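Local coordinates for protein disulfide-isomerase A4 (Rattus norvegicus, PDB 3EC3), which catalyses the rearrangement of disulfide bonds in proteins, working in the endoplasmic reticulum, this chain holding its two noncatalytic thioredoxin-like domains, b and b', at residues 113-118 and 168-173; 131-136 and 198-203; 135-140 and 172-177; 156-161 and 214-219; 205-210 and 229-234. The protein carries 1 engineered substitution. One frame throughout, in Å; residues are numbered along the deposited sequence.

All five contacts lie in or at the edge of the second thioredoxin-like domain, whose mixed sheet runs in the order 118-121, 170-175, 135-140, 196-200, 206-208. Contact 1 sets the interdomain linker and the start of 118-121 beside 170-175, contact 3 joins the second and third strands, contact 2 the third and fourth, and contact 5 reaches the far edge; contacts 1 and 5 have centres about 20 Å apart. Contact 3 shares residues with contacts 1 and 2, whose centres are each about 12 Å away. Contact 4 joins helices 149-163 and 216-227 on one side of this sheet. Along the chain it alternates with each of the other four, tying distant sequence into one domain.

Contact 1: 113-118 and 168-173; sequences HALPLV and EYTFAI
V118 pushes its two methyl groups against the strand 170-175 in the tight half of this contact. CG1, held anti to the backbone N (chi1 -178°), meets I173 CG2 at 3.7 Å, the two side chains crossing at about a right angle, while CG2 lies 4.1 Å from F171 CB. A short, beta-branched valine suits the place because it can touch two residues of one strand while its other contacts, with V159, L160 and A163 of helix 149-163, close the core behind it. The chain arrives here from helix 103-113, the last helix of the first domain, and goes on into strand 118-121, the edge strand that opens the second thioredoxin fold; 114-117 is therefore the interdomain connection. Along it the contact becomes looser and wet. The carbonyl oxygens of L117 and F171 stand 3.5 Å apart, and as two acceptors they cannot bond directly. Two waters settle this, one for each oxygen: the first donates to P116 O and, at 2.6 Å, to F171 O; the second donates to L117 O (2.7 Å) and accepts from F171 N (3.0 Å). Further out the partly exposed L115 points its side chain at the strand, and its CD1 touches T170 CG2 at 3.6 Å. Threonine fits this border, offering a methyl to the leucine, which also rests on Y130.

Contact 2: 131-136 and 198-203; sequences SKRPLV and AILDES
R133 stands beside L200 and lays one face of its guanidinium against L200 CD1, which is 3.7 Å from R133 NH2. A bend at its second torsion (chi2 -87°) brings CD to 3.4 Å from L200 O and sends the guanidinium outward alongside the leucine. The same L200 CD1 also meets L135 CD2 at 4.2 Å, on an adjacent side, and so fills the space between the two. Arginine suits the place: its flat group can pack on a methyl while its N-H groups bond carbonyls. On the opposite face of the sheet V136 and I199 lie side by side, CG2 against CG1. P134, preceded by a cis peptide bond, turns the chain into strand 135-140 and sets its CD 3.6 Å from E202 OE1. Within the sheet the backbones of L135 and L200 form an antiparallel hydrogen-bonded pair, L135 N to L200 O at 2.9 Å and L200 N to L135 O at 2.8 Å. R133 NH1 is spent on the carbonyls of K132 and Y130. Backbone bonds and apolar fit, not a charge pair, therefore hold this end of the sheet.

Contact 3: 135-140 and 172-177; sequences LVVVYY and AIADEE
A174 N gives to V138 O at 2.8 Å, one rung of the parallel ladder that joins strand 135-140 to strand 170-175. On either side of it the carbonyl of V136 takes the N-H of A172; A172 O takes V138 N; A174 O takes Y140 N; and Y140 O receives E176 N from above the carbonyl plane, where segment 172-177 leaves the strand. L135, V137 and Y139 turn their backbone groups the other way, to L200, A198 and N196, which makes 135-140 a central strand. This is the pairing expected of a beta-alpha-beta crossover, with helix 149-163 between the two strands. Side chains follow the same alternation. V137 CG1 presses on A174 CB at 3.4 Å, tighter than usual, and also lies over one face of the Y139 ring; the small methyl of alanine fits the narrow space beside V137 and that ring. On the other face of the sheet I173 meets the edge of the Y140 ring, CG2 lying 3.7 Å from CE1, and its CD1 reaches Y140 OH. The polar tips are satisfied elsewhere: Y140 OH by T152 O, Y139 OH by E182 OE2, and the D175 carboxylate by the N-H groups of V142 and D178. With both tyrosine hydroxyls paired, these aromatic residues can probably be buried at little polar cost.

Contact 4: 156-161 and 214-219; sequences RNKVLE and FDSDAL
S216 gives its hydroxyl proton to the carbonyl oxygen of K158, OG lying 2.6 Å from K158 O in the carbonyl plane and on a lone pair. Its OG also has the CB atoms of K158 and E161 for neighbours, each at 3.6 Å, so the small polar side chain fits into the surface of helix 149-163. Beside this bond K158 stretches along the start of the other segment: K158 CD lies 4.3 Å from F214 CD1, at the ring edge, and K158 CE passes 3.8 Å from F214 O, the long aliphatic chain of a lysine being well suited to bridge ring and backbone. On the buried side L219, whose CG is anti to the backbone N (chi1 -178°), sends CD2 across to V159 CA at 4.0 Å and to V159 CG1. A second shell positions these groups. D215 is the N-cap of helix 216-227, and its OD1 accepts from A218 N at 2.9 Å, which sets the first turn and hence the position of S216; F214 packs on W155 and V138. Separately, R156 and E161 join helix 149-163 to the first domain through Q85 and Y88. The acid at the helix start would probably be favoured by the partial positive charge there, and the directed hydroxyl bond ties that start to the C-terminal half of helix 149-163.

Contact 5: 205-210 and 229-234; sequences KKFAME and GKLKPV
F207 lies along the tail 229-234 and meets it atom by atom. Its CB touches L231 CD1 at 4.0 Å; one step out, CD2 lies 3.8 Å from L231 CB and, at the ring edge, 3.5 Å from the carbonyl carbon of K232. CE2 then reaches P233 N at 3.5 Å and P233 CB at 3.7 Å, and CZ comes only within 4.2 Å of the same CB. A flat ring suits this place because its rim can touch three successive residues of an irregular chain, and the proline, itself unable to donate, offers it a compact apolar surface. Beside the ring the backbones are joined: V234 N bonds to K206 O at 2.8 Å, and a water accepts from A208 N and donates to K232 O. G229, with positive phi in a Schellman motif, ends helix 216-227 and sends the chain back this way. The tail thus lies against strand 206-208, the outer strand of the C-terminal beta-beta-alpha half of a thioredoxin fold.

Contact 1: 113-118 and 168-173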
# COMPACT_ATOMS: atom_id res chain seq x y z
N HIS A 113 -2.33 8.59 -0.95
CA HIS A 113 -2.44 7.53 -1.95
C HIS A 113 -1.32 6.50 -2.03
O HIS A 113 -1.30 5.68 -2.93
CB HIS A 113 -2.68 8.13 -3.34
CG HIS A 113 -4.03 8.74 -3.48
ND1 HIS A 113 -4.23 10.10 -3.61
CD2 HIS A 113 -5.27 8.18 -3.43
CE1 HIS A 113 -5.53 10.35 -3.67
NE2 HIS A 113 -6.17 9.20 -3.57
N ALA A 114 -0.43 6.48 -1.06
CA ALA A 114 0.69 5.57 -1.17
C ALA A 114 0.37 4.12 -0.79
O ALA A 114 1.17 3.25 -1.11
CB ALA A 114 1.85 6.07 -0.35
N LEU A 115 -0.74 3.86 -0.08
CA LEU A 115 -0.99 2.49 0.29
C LEU A 115 -2.02 1.88 -0.66
O LEU A 115 -3.02 2.52 -0.94
CB LEU A 115 -1.53 2.35 1.74
CG LEU A 115 -0.61 2.40 2.95
CD1 LEU A 115 -1.49 2.15 4.15
CD2 LEU A 115 0.50 1.37 2.86
N PRO A 116 -1.81 0.62 -1.05
CA PRO A 116 -2.90 -0.02 -1.77
C PRO A 116 -4.05 -0.42 -0.84
O PRO A 116 -3.90 -0.41 0.39
CB PRO A 116 -2.26 -1.28 -2.32
CG PRO A 116 -1.12 -1.61 -1.54
CD PRO A 116 -0.64 -0.26 -0.91
N LEU A 117 -5.20 -0.74 -1.43
CA LEU A 117 -6.31 -1.26 -0.65
C LEU A 117 -5.88 -2.45 0.20
O LEU A 117 -6.23 -2.52 1.38
CB LEU A 117 -7.37 -1.79 -1.62
CG LEU A 117 -8.83 -1.51 -1.37
CD1 LEU A 117 -9.75 -2.47 -2.09
CD2 LEU A 117 -9.25 -1.12 0.10
N VAL A 118 -5.13 -3.38 -0.37
CA VAL A 118 -4.52 -4.47 0.45
C VAL A 118 -3.07 -4.69 0.06
O VAL A 118 -2.77 -5.36 -0.94
CB VAL A 118 -5.29 -5.81 0.40
CG1 VAL A 118 -4.60 -6.86 1.33
CG2 VAL A 118 -6.72 -5.64 0.86
N GLU A 168 -12.60 3.12 5.90
CA GLU A 168 -12.21 3.80 7.13
C GLU A 168 -11.12 3.05 7.92
O GLU A 168 -10.51 3.62 8.86
CB GLU A 168 -13.45 3.98 8.02
CG GLU A 168 -14.04 2.65 8.51
CD GLU A 168 -15.17 2.13 7.62
OE1 GLU A 168 -15.23 2.49 6.41
OE2 GLU A 168 -16.04 1.39 8.13
N TYR A 169 -10.85 1.79 7.54
CA TYR A 169 -9.76 1.01 8.14
C TYR A 169 -8.72 0.68 7.06
O TYR A 169 -9.07 0.59 5.89
CB TYR A 169 -10.29 -0.31 8.73
CG TYR A 169 -11.46 -0.10 9.68
CD1 TYR A 169 -11.48 0.97 10.58
CD2 TYR A 169 -12.55 -0.99 9.67
CE1 TYR A 169 -12.56 1.18 11.47
CE2 TYR A 169 -13.63 -0.80 10.57
CZ TYR A 169 -13.63 0.28 11.45
OH TYR A 169 -14.70 0.45 12.30
N THR A 170 -7.47 0.51 7.49
CA THR A 170 -6.36 0.04 6.60
C THR A 170 -6.31 -1.49 6.73
O THR A 170 -6.49 -2.02 7.82
CB THR A 170 -5.05 0.66 7.05
OG1 THR A 170 -5.20 2.10 7.15
CG2 THR A 170 -3.91 0.29 6.09
N PHE A 171 -6.16 -2.21 5.60
CA PHE A 171 -6.08 -3.68 5.61
C PHE A 171 -4.73 -4.04 5.01
O PHE A 171 -4.22 -3.33 4.11
CB PHE A 171 -7.15 -4.29 4.73
CG PHE A 171 -8.59 -4.20 5.26
CD1 PHE A 171 -9.26 -3.00 5.34
CD2 PHE A 171 -9.27 -5.36 5.63
CE1 PHE A 171 -10.59 -2.94 5.80
CE2 PHE A 171 -10.60 -5.32 6.10
CZ PHE A 171 -11.26 -4.10 6.19
N ALA A 172 -4.13 -5.11 5.52
CA ALA A 172 -2.86 -5.59 4.97
C ALA A 172 -2.79 -7.09 5.14
O ALA A 172 -3.40 -7.65 6.09
CB ALA A 172 -1.68 -4.92 5.69
N ILE A 173 -2.04 -7.76 4.26
CA ILE A 173 -1.72 -9.16 4.52
C ILE A 173 -0.32 -9.16 5.15
O ILE A 173 0.48 -8.23 4.92
CB ILE A 173 -1.75 -10.00 3.21
CG1 ILE A 173 -0.65 -9.52 2.25
CG2 ILE A 173 -3.21 -10.03 2.60
CD1 ILE A 173 -0.46 -10.45 1.03
O HOH W 1 -2.79 -1.80 2.54
O HOH W 2 -7.07 -0.74 3.19

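Contact 2: 131-136 and 198-203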
# COMPACT_ATOMS: atom_id res chain seq x y z
N SER A 131 1.41 2.52 10.03
CA SER A 131 1.27 3.24 11.27
C SER A 131 -0.16 3.64 11.51
O SER A 131 -0.56 3.76 12.66
CB SER A 131 2.13 4.50 11.25
OG SER A 131 3.02 4.42 12.32
N LYS A 132 -0.95 3.81 10.45
CA LYS A 132 -2.33 4.28 10.62
C LYS A 132 -3.17 3.22 11.33
O LYS A 132 -2.97 2.03 11.11
CB LYS A 132 -2.97 4.71 9.29
CG LYS A 132 -4.25 5.56 9.52
CD LYS A 132 -4.73 6.27 8.26
CE LYS A 132 -5.92 7.19 8.61
NZ LYS A 132 -6.44 7.86 7.38
N ARG A 133 -4.09 3.66 12.19
CA ARG A 133 -5.01 2.76 12.91
C ARG A 133 -6.45 3.30 12.79
O ARG A 133 -6.66 4.53 12.64
CB ARG A 133 -4.64 2.63 14.40
CG ARG A 133 -3.23 2.21 14.70
CD ARG A 133 -3.10 0.69 14.72
NE ARG A 133 -1.73 0.24 14.94
CZ ARG A 133 -0.78 0.19 14.00
NH1 ARG A 133 -1.04 0.57 12.75
NH2 ARG A 133 0.42 -0.26 14.31
N PRO A 134 -7.45 2.40 12.87
CA PRO A 134 -7.32 0.92 12.99
C PRO A 134 -6.71 0.20 11.76
O PRO A 134 -6.93 0.61 10.62
CB PRO A 134 -8.76 0.44 13.21
CG PRO A 134 -9.51 1.66 13.69
CD PRO A 134 -8.86 2.81 12.92
N LEU A 135 -6.00 -0.89 12.01
CA LEU A 135 -5.35 -1.68 10.97
C LEU A 135 -5.83 -3.13 11.07
O LEU A 135 -5.72 -3.76 12.15
CB LEU A 135 -3.83 -1.61 11.12
CG LEU A 135 -3.01 -2.63 10.32
CD1 LEU A 135 -3.09 -2.36 8.81
CD2 LEU A 135 -1.55 -2.54 10.81
N VAL A 136 -6.37 -3.65 9.97
CA VAL A 136 -6.83 -5.04 9.93
C VAL A 136 -5.69 -5.84 9.30
O VAL A 136 -5.29 -5.52 8.20
CB VAL A 136 -8.14 -5.18 9.11
CG1 VAL A 136 -8.62 -6.68 9.06
CG2 VAL A 136 -9.25 -4.28 9.69
N ALA A 198 -6.23 -10.31 12.72
CA ALA A 198 -6.28 -9.44 13.89
C ALA A 198 -6.61 -7.99 13.52
O ALA A 198 -6.47 -7.57 12.35
CB ALA A 198 -4.96 -9.54 14.69
N ILE A 199 -7.06 -7.23 14.51
CA ILE A 199 -7.21 -5.80 14.36
C ILE A 199 -6.36 -5.08 15.40
O ILE A 199 -6.45 -5.39 16.59
CB ILE A 199 -8.69 -5.36 14.49
CG1 ILE A 199 -9.52 -6.06 13.40
CG2 ILE A 199 -8.79 -3.80 14.45
CD1 ILE A 199 -10.97 -5.71 13.34
N LEU A 200 -5.55 -4.13 14.96
CA LEU A 200 -4.87 -3.21 15.88
C LEU A 200 -5.65 -1.88 15.95
O LEU A 200 -5.87 -1.24 14.91
CB LEU A 200 -3.42 -2.96 15.43
CG LEU A 200 -2.53 -4.06 14.84
CD1 LEU A 200 -1.06 -3.65 14.86
CD2 LEU A 200 -2.72 -5.40 15.55
N ASP A 201 -6.07 -1.44 17.15
CA ASP A 201 -6.81 -0.18 17.25
C ASP A 201 -5.97 1.03 17.62
O ASP A 201 -4.77 0.92 17.94
CB ASP A 201 -8.08 -0.28 18.12
CG ASP A 201 -7.79 -0.22 19.61
OD1 ASP A 201 -6.60 -0.08 19.99
OD2 ASP A 201 -8.75 -0.30 20.41
N GLU A 202 -6.63 2.19 17.63
CA GLU A 202 -6.01 3.49 17.79
C GLU A 202 -5.45 3.67 19.19
O GLU A 202 -4.61 4.53 19.41
CB GLU A 202 -7.05 4.56 17.53
CG GLU A 202 -6.70 5.52 16.42
CD GLU A 202 -7.90 5.86 15.54
OE1 GLU A 202 -8.94 5.17 15.64
OE2 GLU A 202 -7.79 6.81 14.75
N SER A 203 -5.92 2.85 20.14
CA SER A 203 -5.53 2.99 21.56
C SER A 203 -4.34 2.13 21.96
O SER A 203 -3.74 2.32 23.02
CB SER A 203 -6.71 2.70 22.50
OG SER A 203 -7.85 3.44 22.13

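Contact 3: 135-140 and 172-177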
# COMPACT_ATOMS: atom_id res chain seq x y z
N LEU A 135 -6.00 -0.89 12.01
CA LEU A 135 -5.35 -1.68 10.97
C LEU A 135 -5.83 -3.13 11.07
O LEU A 135 -5.72 -3.76 12.15
CB LEU A 135 -3.83 -1.61 11.12
CG LEU A 135 -3.01 -2.63 10.32
CD1 LEU A 135 -3.09 -2.36 8.81
CD2 LEU A 135 -1.55 -2.54 10.81
N VAL A 136 -6.37 -3.65 9.97
CA VAL A 136 -6.83 -5.04 9.93
C VAL A 136 -5.69 -5.84 9.30
O VAL A 136 -5.29 -5.52 8.20
CB VAL A 136 -8.14 -5.18 9.11
CG1 VAL A 136 -8.62 -6.68 9.06
CG2 VAL A 136 -9.25 -4.28 9.69
N VAL A 137 -5.14 -6.83 10.00
CA VAL A 137 -4.05 -7.66 9.47
C VAL A 137 -4.48 -9.10 9.23
O VAL A 137 -5.06 -9.71 10.12
CB VAL A 137 -2.83 -7.69 10.41
CG1 VAL A 137 -1.65 -8.48 9.70
CG2 VAL A 137 -2.39 -6.25 10.78
N VAL A 138 -4.20 -9.63 8.03
CA VAL A 138 -4.49 -11.02 7.70
C VAL A 138 -3.16 -11.79 7.54
O VAL A 138 -2.33 -11.47 6.67
CB VAL A 138 -5.43 -11.16 6.47
CG1 VAL A 138 -5.63 -12.63 6.06
CG2 VAL A 138 -6.81 -10.49 6.76
N TYR A 139 -2.98 -12.80 8.39
CA TYR A 139 -1.72 -13.53 8.46
C TYR A 139 -1.77 -14.88 7.74
O TYR A 139 -2.68 -15.69 7.98
CB TYR A 139 -1.36 -13.82 9.93
CG TYR A 139 -1.24 -12.61 10.83
CD1 TYR A 139 -2.33 -12.16 11.56
CD2 TYR A 139 -0.03 -11.94 10.99
CE1 TYR A 139 -2.23 -11.06 12.42
CE2 TYR A 139 0.07 -10.82 11.85
CZ TYR A 139 -1.04 -10.40 12.55
OH TYR A 139 -0.98 -9.31 13.40
N TYR A 140 -0.77 -15.14 6.92
CA TYR A 140 -0.62 -16.42 6.25
C TYR A 140 0.76 -16.54 5.63
O TYR A 140 1.63 -15.74 5.89
CB TYR A 140 -1.75 -16.71 5.23
CG TYR A 140 -1.87 -15.74 4.05
CD1 TYR A 140 -2.57 -14.54 4.18
CD2 TYR A 140 -1.34 -16.08 2.79
CE1 TYR A 140 -2.74 -13.68 3.10
CE2 TYR A 140 -1.49 -15.21 1.69
CZ TYR A 140 -2.20 -14.02 1.87
OH TYR A 140 -2.37 -13.18 0.81
N ALA A 172 -4.13 -5.11 5.52
CA ALA A 172 -2.86 -5.59 4.97
C ALA A 172 -2.79 -7.09 5.14
O ALA A 172 -3.40 -7.65 6.09
CB ALA A 172 -1.68 -4.92 5.69
N ILE A 173 -2.04 -7.76 4.26
CA ILE A 173 -1.72 -9.16 4.52
C ILE A 173 -0.32 -9.16 5.15
O ILE A 173 0.48 -8.23 4.92
CB ILE A 173 -1.75 -10.00 3.21
CG1 ILE A 173 -0.65 -9.52 2.25
CG2 ILE A 173 -3.21 -10.03 2.60
CD1 ILE A 173 -0.46 -10.45 1.03
N ALA A 174 -0.01 -10.17 5.95
CA ALA A 174 1.25 -10.23 6.67
C ALA A 174 1.72 -11.69 6.70
O ALA A 174 0.89 -12.61 6.79
CB ALA A 174 1.10 -9.70 8.10
N ASP A 175 3.03 -11.89 6.56
CA ASP A 175 3.54 -13.26 6.59
C ASP A 175 3.53 -13.80 8.03
O ASP A 175 3.98 -13.12 8.95
CB ASP A 175 4.94 -13.35 6.00
CG ASP A 175 5.44 -14.77 5.99
OD1 ASP A 175 6.30 -15.10 6.83
OD2 ASP A 175 4.90 -15.59 5.25
N GLU A 176 3.02 -15.01 8.22
CA GLU A 176 2.82 -15.55 9.60
C GLU A 176 4.13 -15.82 10.35
O GLU A 176 4.16 -15.74 11.59
CB GLU A 176 1.93 -16.80 9.60
CG GLU A 176 2.42 -17.90 8.69
CD GLU A 176 1.41 -19.04 8.52
OE1 GLU A 176 0.37 -19.05 9.22
OE2 GLU A 176 1.68 -19.95 7.71
N GLU A 177 5.18 -16.15 9.60
CA GLU A 177 6.54 -16.38 10.13
C GLU A 177 7.23 -15.06 10.46
O GLU A 177 7.77 -14.89 11.56
CB GLU A 177 7.42 -17.14 9.11
CG GLU A 177 7.27 -18.65 9.11
CD GLU A 177 8.57 -19.41 8.74
OE1 GLU A 177 9.69 -18.86 8.94
OE2 GLU A 177 8.48 -20.56 8.24

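Contact 4: 156-161 and 214-219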
# COMPACT_ATOMS: atom_id res chain seq x y z
N ARG A 156 -5.22 -13.01 -0.75
CA ARG A 156 -5.32 -11.56 -0.85
C ARG A 156 -6.66 -11.09 -1.42
O ARG A 156 -7.23 -10.08 -0.96
CB ARG A 156 -4.10 -11.00 -1.66
CG ARG A 156 -3.89 -9.47 -1.49
CD ARG A 156 -2.79 -9.03 -2.53
NE ARG A 156 -3.12 -7.70 -2.84
CZ ARG A 156 -3.63 -7.21 -3.93
NH1 ARG A 156 -3.75 -7.83 -5.14
NH2 ARG A 156 -3.89 -5.94 -3.81
N ASN A 157 -7.17 -11.83 -2.41
CA ASN A 157 -8.42 -11.53 -3.03
C ASN A 157 -9.59 -11.57 -2.00
O ASN A 157 -10.48 -10.76 -2.06
CB ASN A 157 -8.69 -12.49 -4.18
CG ASN A 157 -7.89 -12.16 -5.43
OD1 ASN A 157 -7.72 -13.01 -6.31
ND2 ASN A 157 -7.41 -10.93 -5.52
N LYS A 158 -9.55 -12.50 -1.04
CA LYS A 158 -10.62 -12.57 -0.01
C LYS A 158 -10.57 -11.35 0.88
O LYS A 158 -11.64 -10.84 1.33
CB LYS A 158 -10.40 -13.81 0.84
CG LYS A 158 -10.66 -15.12 0.05
CD LYS A 158 -10.55 -16.30 1.03
CE LYS A 158 -11.19 -17.60 0.55
NZ LYS A 158 -11.54 -17.60 -0.87
N VAL A 159 -9.35 -10.89 1.15
CA VAL A 159 -9.16 -9.68 1.95
C VAL A 159 -9.65 -8.42 1.22
O VAL A 159 -10.35 -7.57 1.80
CB VAL A 159 -7.68 -9.52 2.40
CG1 VAL A 159 -7.56 -8.33 3.44
CG2 VAL A 159 -7.19 -10.83 3.01
N LEU A 160 -9.34 -8.33 -0.07
CA LEU A 160 -9.76 -7.17 -0.87
C LEU A 160 -11.28 -7.01 -0.93
O LEU A 160 -11.84 -5.88 -0.89
CB LEU A 160 -9.25 -7.39 -2.29
CG LEU A 160 -7.79 -7.00 -2.60
CD1 LEU A 160 -7.33 -7.67 -3.90
CD2 LEU A 160 -7.69 -5.47 -2.71
N GLU A 161 -11.96 -8.14 -1.00
CA GLU A 161 -13.44 -8.14 -0.90
C GLU A 161 -14.02 -7.45 0.35
O GLU A 161 -15.09 -6.83 0.26
CB GLU A 161 -13.99 -9.55 -1.08
CG GLU A 161 -13.70 -10.11 -2.47
CD GLU A 161 -14.43 -9.34 -3.58
OE1 GLU A 161 -15.64 -9.07 -3.44
OE2 GLU A 161 -13.82 -9.02 -4.60
N PHE A 214 -11.28 -19.71 6.85
CA PHE A 214 -11.19 -18.32 6.47
C PHE A 214 -11.88 -18.06 5.14
O PHE A 214 -11.60 -18.71 4.12
CB PHE A 214 -9.72 -17.88 6.39
CG PHE A 214 -9.55 -16.41 6.34
CD1 PHE A 214 -9.44 -15.75 5.13
CD2 PHE A 214 -9.49 -15.68 7.52
CE1 PHE A 214 -9.29 -14.38 5.09
CE2 PHE A 214 -9.33 -14.30 7.49
CZ PHE A 214 -9.24 -13.65 6.28
N ASP A 215 -12.79 -17.11 5.17
CA ASP A 215 -13.37 -16.57 3.95
C ASP A 215 -13.71 -15.11 4.21
O ASP A 215 -13.57 -14.63 5.36
CB ASP A 215 -14.58 -17.40 3.44
CG ASP A 215 -15.75 -17.50 4.44
OD1 ASP A 215 -15.90 -16.69 5.39
OD2 ASP A 215 -16.56 -18.41 4.25
N SER A 216 -14.13 -14.41 3.16
CA SER A 216 -14.52 -13.00 3.26
C SER A 216 -15.61 -12.71 4.29
O SER A 216 -15.51 -11.74 5.04
CB SER A 216 -14.91 -12.45 1.90
OG SER A 216 -13.71 -12.37 1.15
N ASP A 217 -16.64 -13.56 4.32
CA ASP A 217 -17.73 -13.46 5.30
C ASP A 217 -17.25 -13.43 6.74
O ASP A 217 -17.65 -12.55 7.52
CB ASP A 217 -18.71 -14.61 5.11
CG ASP A 217 -19.52 -14.47 3.84
OD1 ASP A 217 -19.68 -13.33 3.35
OD2 ASP A 217 -20.00 -15.50 3.33
N ALA A 218 -16.40 -14.39 7.09
CA ALA A 218 -15.85 -14.50 8.42
C ALA A 218 -15.02 -13.26 8.75
O ALA A 218 -15.18 -12.65 9.82
CB ALA A 218 -15.03 -15.75 8.53
N LEU A 219 -14.16 -12.85 7.80
CA LEU A 219 -13.44 -11.61 7.97
C LEU A 219 -14.39 -10.41 8.07
O LEU A 219 -14.18 -9.55 8.93
CB LEU A 219 -12.41 -11.40 6.84
CG LEU A 219 -11.56 -10.11 6.98
CD1 LEU A 219 -10.68 -10.19 8.23
CD2 LEU A 219 -10.70 -9.87 5.68

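Contact 5: 205-210 and 229-234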
# COMPACT_ATOMS: atom_id res chain seq x y z
N LYS A 205 -4.65 -1.36 21.69
CA LYS A 205 -5.22 -2.67 21.98
C LYS A 205 -5.24 -3.51 20.69
O LYS A 205 -5.22 -2.95 19.59
CB LYS A 205 -6.62 -2.50 22.56
CG LYS A 205 -6.65 -1.50 23.73
CD LYS A 205 -7.75 -1.77 24.75
CE LYS A 205 -7.61 -0.80 25.93
NZ LYS A 205 -8.28 -1.25 27.19
N LYS A 206 -5.29 -4.83 20.85
CA LYS A 206 -5.29 -5.77 19.73
C LYS A 206 -6.43 -6.77 19.90
O LYS A 206 -6.76 -7.14 21.03
CB LYS A 206 -3.94 -6.48 19.66
CG LYS A 206 -2.78 -5.56 19.28
CD LYS A 206 -1.49 -5.92 20.06
CE LYS A 206 -0.39 -4.85 19.89
NZ LYS A 206 0.02 -4.59 18.46
N PHE A 207 -7.04 -7.17 18.79
CA PHE A 207 -8.16 -8.11 18.84
C PHE A 207 -7.89 -9.27 17.89
O PHE A 207 -7.58 -9.05 16.72
CB PHE A 207 -9.46 -7.39 18.46
CG PHE A 207 -9.71 -6.13 19.25
CD1 PHE A 207 -9.18 -4.90 18.83
CD2 PHE A 207 -10.44 -6.17 20.45
CE1 PHE A 207 -9.39 -3.74 19.57
CE2 PHE A 207 -10.65 -5.00 21.20
CZ PHE A 207 -10.13 -3.79 20.76
N ALA A 208 -7.98 -10.50 18.39
CA ALA A 208 -7.68 -11.65 17.53
C ALA A 208 -8.97 -12.30 17.05
O ALA A 208 -9.90 -12.48 17.84
CB ALA A 208 -6.81 -12.67 18.26
N MSE A 209 -9.02 -12.66 15.76
CA MSE A 209 -10.18 -13.34 15.20
C MSE A 209 -10.23 -14.79 15.63
O MSE A 209 -9.26 -15.53 15.45
CB MSE A 209 -10.24 -13.27 13.66
CG MSE A 209 -11.51 -13.91 13.07
SE MSE A 209 -11.57 -13.84 11.14
CE MSE A 209 -11.42 -15.64 10.70
N GLU A 210 -11.38 -15.18 16.18
CA GLU A 210 -11.73 -16.56 16.48
C GLU A 210 -11.46 -17.44 15.26
O GLU A 210 -12.18 -17.34 14.26
CB GLU A 210 -13.22 -16.63 16.82
CG GLU A 210 -13.74 -17.99 17.12
CD GLU A 210 -13.63 -18.33 18.58
OE1 GLU A 210 -12.66 -17.88 19.23
OE2 GLU A 210 -14.52 -19.04 19.08
N GLY A 229 -18.06 -2.46 18.46
CA GLY A 229 -17.53 -2.56 19.82
C GLY A 229 -17.88 -3.86 20.53
O GLY A 229 -18.05 -3.86 21.74
N LYS A 230 -17.99 -4.96 19.78
CA LYS A 230 -18.46 -6.24 20.33
C LYS A 230 -17.33 -7.22 20.66
O LYS A 230 -17.59 -8.34 21.11
CB LYS A 230 -19.47 -6.88 19.39
CG LYS A 230 -20.85 -6.26 19.46
CD LYS A 230 -21.64 -6.45 18.17
CE LYS A 230 -21.96 -7.92 17.88
NZ LYS A 230 -23.20 -8.04 17.05
N LEU A 231 -16.08 -6.78 20.44
CA LEU A 231 -14.88 -7.60 20.69
C LEU A 231 -14.14 -7.18 21.96
O LEU A 231 -14.23 -6.03 22.39
CB LEU A 231 -13.91 -7.50 19.51
CG LEU A 231 -14.39 -7.90 18.11
CD1 LEU A 231 -13.22 -7.76 17.12
CD2 LEU A 231 -14.97 -9.33 18.09
N LYS A 232 -13.38 -8.12 22.53
CA LYS A 232 -12.56 -7.87 23.72
C LYS A 232 -11.09 -8.06 23.35
O LYS A 232 -10.76 -9.00 22.60
CB LYS A 232 -12.94 -8.82 24.87
CG LYS A 232 -14.23 -8.45 25.60
CD LYS A 232 -14.34 -6.92 25.78
CE LYS A 232 -15.67 -6.52 26.39
NZ LYS A 232 -15.76 -7.09 27.76
N PRO A 233 -10.20 -7.19 23.88
CA PRO A 233 -8.80 -7.22 23.46
C PRO A 233 -7.95 -8.31 24.10
O PRO A 233 -8.25 -8.81 25.22
CB PRO A 233 -8.26 -5.85 23.89
CG PRO A 233 -9.13 -5.43 25.03
CD PRO A 233 -10.46 -6.14 24.90
N VAL A 234 -6.87 -8.65 23.40
CA VAL A 234 -5.87 -9.60 23.93
C VAL A 234 -5.03 -8.91 25.04
O VAL A 234 -4.93 -7.69 25.08
CB VAL A 234 -4.97 -10.17 22.80
CG1 VAL A 234 -4.21 -11.39 23.28
CG2 VAL A 234 -5.82 -10.54 21.57
O HOH W 3 -9.18 -10.58 20.98